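Local coordinates for interphotoreceptor retinoid-binding protein (Xenopus laevis, PDB 1J7X), which probably binds and carries retinoids between photoreceptors and the pigment epithelium, at residues D1-C12 and L32-I41. Numbering follows the deposited sequence.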
loop_
_atom_site.group_PDB
_atom_site.type_symbol
_atom_site.label_atom_id
_atom_site.label_comp_id
_atom_site.label_asym_id
_atom_site.label_seq_id
_atom_site.Cartn_x
_atom_site.Cartn_y
_atom_site.Cartn_z
ATOM N N ASP A 1 -9.881 0.178 -38.407
ATOM C CA ASP A 1 -10.308 1.563 -38.786
ATOM C C ASP A 1 -9.550 2.610 -37.959
ATOM O O ASP A 1 -8.839 2.274 -36.972
ATOM C CB ASP A 1 -11.824 1.743 -38.645
ATOM C CG ASP A 1 -12.232 1.830 -37.267
ATOM O OD1 ASP A 1 -11.877 0.898 -36.519
ATOM O OD2 ASP A 1 -12.896 2.778 -36.814
ATOM N N PRO A 2 -9.684 3.869 -38.370
ATOM C CA PRO A 2 -9.008 4.978 -37.709
ATOM C C PRO A 2 -9.105 4.966 -36.161
ATOM O O PRO A 2 -8.109 5.221 -35.502
ATOM C CB PRO A 2 -9.695 6.211 -38.338
ATOM C CG PRO A 2 -9.956 5.806 -39.702
ATOM C CD PRO A 2 -10.492 4.348 -39.511
ATOM N N SER A 3 -10.253 4.649 -35.586
ATOM C CA SER A 3 -10.365 4.658 -34.122
ATOM C C SER A 3 -9.377 3.662 -33.454
ATOM O O SER A 3 -8.841 3.901 -32.415
ATOM C CB SER A 3 -11.816 4.329 -33.726
ATOM O OG SER A 3 -12.239 3.122 -34.376
ATOM N N VAL A 4 -9.102 2.545 -34.079
ATOM C CA VAL A 4 -8.132 1.646 -33.515
ATOM C C VAL A 4 -6.733 2.238 -33.571
ATOM O O VAL A 4 -5.982 2.215 -32.593
ATOM C CB VAL A 4 -8.123 0.279 -34.267
ATOM C CG1 VAL A 4 -7.127 -0.621 -33.709
ATOM C CG2 VAL A 4 -9.501 -0.385 -34.225
ATOM N N THR A 5 -6.342 2.799 -34.714
ATOM C CA THR A 5 -4.996 3.358 -34.785
ATOM C C THR A 5 -4.884 4.606 -33.873
ATOM O O THR A 5 -3.835 4.952 -33.360
ATOM C CB THR A 5 -4.560 3.620 -36.243
ATOM O OG1 THR A 5 -5.219 4.775 -36.803
ATOM C CG2 THR A 5 -5.009 2.497 -37.099
ATOM N N HIS A 6 -5.983 5.265 -33.673
ATOM C CA HIS A 6 -6.002 6.476 -32.858
ATOM C C HIS A 6 -5.612 6.078 -31.419
ATOM O O HIS A 6 -4.732 6.686 -30.798
ATOM C CB HIS A 6 -7.384 7.090 -32.899
ATOM C CG HIS A 6 -7.481 8.425 -32.218
ATOM N ND1 HIS A 6 -6.696 9.501 -32.579
ATOM C CD2 HIS A 6 -8.280 8.869 -31.219
ATOM C CE1 HIS A 6 -7.024 10.553 -31.856
ATOM N NE2 HIS A 6 -7.971 10.195 -31.005
ATOM N N VAL A 7 -6.224 4.996 -30.938
ATOM C CA VAL A 7 -5.920 4.528 -29.594
ATOM C C VAL A 7 -4.541 3.955 -29.542
ATOM O O VAL A 7 -3.813 4.221 -28.626
ATOM C CB VAL A 7 -6.915 3.462 -29.127
ATOM C CG1 VAL A 7 -6.524 2.945 -27.731
ATOM C CG2 VAL A 7 -8.245 4.057 -29.063
ATOM N N LEU A 8 -4.226 3.132 -30.525
ATOM C CA LEU A 8 -2.938 2.475 -30.569
ATOM C C LEU A 8 -1.837 3.401 -30.509
ATOM O O LEU A 8 -0.865 3.219 -29.715
ATOM C CB LEU A 8 -2.914 1.521 -31.798
ATOM C CG LEU A 8 -1.595 0.783 -31.998
ATOM C CD1 LEU A 8 -1.333 -0.182 -30.873
ATOM C CD2 LEU A 8 -1.773 0.008 -33.370
ATOM N N HIS A 9 -1.886 4.483 -31.306
ATOM C CA HIS A 9 -0.789 5.444 -31.378
ATOM C C HIS A 9 -0.584 6.132 -29.993
ATOM O O HIS A 9 0.480 6.310 -29.504
ATOM C CB HIS A 9 -1.102 6.532 -32.483
ATOM C CG HIS A 9 -0.005 7.499 -32.724
ATOM N ND1 HIS A 9 -0.174 8.857 -32.604
ATOM C CD2 HIS A 9 1.313 7.310 -32.892
ATOM C CE1 HIS A 9 0.989 9.457 -32.754
ATOM N NE2 HIS A 9 1.906 8.539 -32.972
ATOM N N GLN A 10 -1.676 6.522 -29.386
ATOM C CA GLN A 10 -1.570 7.217 -28.121
ATOM C C GLN A 10 -0.997 6.209 -27.083
ATOM O O GLN A 10 -0.110 6.561 -26.269
ATOM C CB GLN A 10 -2.938 7.708 -27.746
ATOM C CG GLN A 10 -3.522 8.857 -28.581
ATOM C CD GLN A 10 -4.900 9.402 -28.063
ATOM O OE1 GLN A 10 -5.015 9.888 -26.906
ATOM N NE2 GLN A 10 -5.936 9.248 -28.885
ATOM N N LEU A 11 -1.530 5.006 -27.109
ATOM C CA LEU A 11 -1.078 3.947 -26.132
ATOM C C LEU A 11 0.402 3.727 -26.151
ATOM O O LEU A 11 1.145 3.838 -25.133
ATOM C CB LEU A 11 -1.829 2.647 -26.361
ATOM C CG LEU A 11 -1.346 1.472 -25.536
ATOM C CD1 LEU A 11 -1.545 1.759 -24.067
ATOM C CD2 LEU A 11 -2.023 0.203 -25.939
ATOM N N CYS A 12 0.933 3.501 -27.350
ATOM C CA CYS A 12 2.362 3.291 -27.443
ATOM C C CYS A 12 3.161 4.470 -26.942
ATOM O O CYS A 12 4.188 4.264 -26.324
ATOM C CB CYS A 12 2.731 2.987 -28.920
ATOM S SG CYS A 12 2.225 1.347 -29.343
ATOM N N LEU A 32 2.593 -4.830 -30.380
ATOM C CA LEU A 32 1.343 -4.118 -30.513
ATOM C C LEU A 32 0.923 -3.735 -31.971
ATOM O O LEU A 32 -0.244 -3.863 -32.327
ATOM C CB LEU A 32 1.351 -2.905 -29.661
ATOM C CG LEU A 32 1.289 -3.184 -28.165
ATOM C CD1 LEU A 32 1.385 -1.934 -27.324
ATOM C CD2 LEU A 32 -0.027 -3.962 -27.847
ATOM N N PRO A 33 1.827 -3.235 -32.790
ATOM C CA PRO A 33 1.485 -2.884 -34.148
ATOM C C PRO A 33 1.289 -4.110 -35.009
ATOM O O PRO A 33 0.760 -3.993 -36.080
ATOM C CB PRO A 33 2.715 -2.061 -34.593
ATOM C CG PRO A 33 3.341 -1.633 -33.352
ATOM C CD PRO A 33 3.179 -2.786 -32.453
ATOM N N ASN A 34 1.682 -5.263 -34.527
ATOM C CA ASN A 34 1.604 -6.476 -35.285
ATOM C C ASN A 34 0.267 -7.218 -35.152
ATOM O O ASN A 34 -0.011 -8.107 -35.911
ATOM C CB ASN A 34 2.816 -7.394 -34.884
ATOM C CG ASN A 34 2.901 -8.706 -35.694
ATOM O OD1 ASN A 34 2.976 -8.684 -36.924
ATOM N ND2 ASN A 34 2.873 -9.862 -34.980
ATOM N N LEU A 35 -0.494 -6.887 -34.136
ATOM C CA LEU A 35 -1.717 -7.598 -33.862
ATOM C C LEU A 35 -2.695 -7.456 -35.034
ATOM O O LEU A 35 -2.651 -6.571 -35.788
ATOM C CB LEU A 35 -2.355 -7.045 -32.605
ATOM C CG LEU A 35 -1.582 -7.168 -31.283
ATOM C CD1 LEU A 35 -2.423 -6.505 -30.141
ATOM C CD2 LEU A 35 -1.279 -8.571 -30.978
ATOM N N ASP A 36 -3.613 -8.374 -35.126
ATOM C CA ASP A 36 -4.684 -8.375 -36.052
ATOM C C ASP A 36 -5.905 -7.626 -35.463
ATOM O O ASP A 36 -6.549 -8.150 -34.622
ATOM C CB ASP A 36 -5.050 -9.834 -36.348
ATOM C CG ASP A 36 -6.369 -9.960 -37.003
ATOM O OD1 ASP A 36 -6.663 -9.161 -37.908
ATOM O OD2 ASP A 36 -7.201 -10.802 -36.600
ATOM N N TYR A 37 -6.087 -6.393 -35.886
ATOM C CA TYR A 37 -7.175 -5.468 -35.538
ATOM C C TYR A 37 -8.196 -5.256 -36.647
ATOM O O TYR A 37 -8.577 -4.109 -36.970
ATOM C CB TYR A 37 -6.655 -4.058 -35.399
ATOM C CG TYR A 37 -5.625 -3.905 -34.356
ATOM C CD1 TYR A 37 -4.284 -3.828 -34.715
ATOM C CD2 TYR A 37 -5.986 -3.829 -32.987
ATOM C CE1 TYR A 37 -3.325 -3.685 -33.792
ATOM C CE2 TYR A 37 -5.034 -3.688 -32.036
ATOM C CZ TYR A 37 -3.694 -3.659 -32.418
ATOM O OH TYR A 37 -2.730 -3.440 -31.477
ATOM N N SER A 38 -8.597 -6.313 -37.302
ATOM C CA SER A 38 -9.610 -6.084 -38.267
ATOM C C SER A 38 -10.788 -6.858 -37.749
ATOM O O SER A 38 -11.640 -7.242 -38.500
ATOM C CB SER A 38 -9.162 -6.585 -39.631
ATOM O OG SER A 38 -8.753 -7.929 -39.468
ATOM N N THR A 39 -10.868 -7.082 -36.460
ATOM C CA THR A 39 -12.017 -7.790 -35.914
ATOM C C THR A 39 -12.716 -6.895 -34.832
ATOM O O THR A 39 -13.779 -7.212 -34.308
ATOM C CB THR A 39 -11.533 -9.099 -35.294
ATOM O OG1 THR A 39 -10.806 -9.870 -36.275
ATOM C CG2 THR A 39 -12.758 -9.971 -34.841
ATOM N N VAL A 40 -12.053 -5.804 -34.471
ATOM C CA VAL A 40 -12.521 -4.922 -33.395
ATOM C C VAL A 40 -12.999 -3.569 -33.822
ATOM O O VAL A 40 -12.261 -2.798 -34.400
ATOM C CB VAL A 40 -11.413 -4.705 -32.357
ATOM C CG1 VAL A 40 -10.977 -6.057 -31.748
ATOM C CG2 VAL A 40 -10.216 -3.968 -32.953
ATOM N N ILE A 41 -14.254 -3.285 -33.504
ATOM C CA ILE A 41 -14.881 -2.015 -33.882
ATOM C C ILE A 41 -15.806 -1.505 -32.790
ATOM O O ILE A 41 -17.018 -1.343 -33.011
ATOM C CB ILE A 41 -15.694 -2.155 -35.196
ATOM C CG1 ILE A 41 -16.228 -0.777 -35.633
ATOM C CG2 ILE A 41 -16.848 -3.195 -35.058
ATOM C CD1 ILE A 41 -15.141 0.213 -35.995
#
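Val4 and Leu8, one turn apart on helix 2-18, both press on the ring of Tyr37, and this is where the packing is tight. The CG1 methyl of Val4 comes in obliquely at the CB end of the ring, by CG and CD2, and sits 3.5 Å from Tyr37 CD2. Leu8 takes the phenol end: its CD1 lies 3.6 Å from Tyr37 OH, while Leu8 CD2 lies 4.0 Å from Tyr37 CE1. With CG turned anti to the carbonyl carbon (chi1 -60°), the ring extends back across its own loop, and the Tyr37 hydroxyl OH donates to Leu32 O over 2.7 Å, with a C=O...donor angle of 141°. The bond closes the loop from Leu32 to Tyr37 and fixes the phenol end against Leu8. A phenylalanine here would probably keep much of the ring packing but leave Leu32 O without this donor and the loop less firmly tied. These residues belong to the helical N-terminal domain, far from the centre of the chain; the loop 32-41 links helix 25-31 to helix 43-58, and Tyr37 also touches Leu50 on the latter. Further along helix 2-18, Leu32 CD1 approaches Cys12 SG at 3.9 Å. Toward the N-terminus the contact thins out. Val4 still meets Val40, the two side chains crossing at about a right angle, their CG2 methyls 3.9 Å apart, but beyond them, on the solvent side, Ile41 merely lays its CD1 methyl 3.4 Å from Asp1 OD1. That carboxylate is gripped instead by Ser3, in the first turn of helix 2-18, whose OG donates to Asp1 OD2 on the syn side, 29° out of the carboxylate plane.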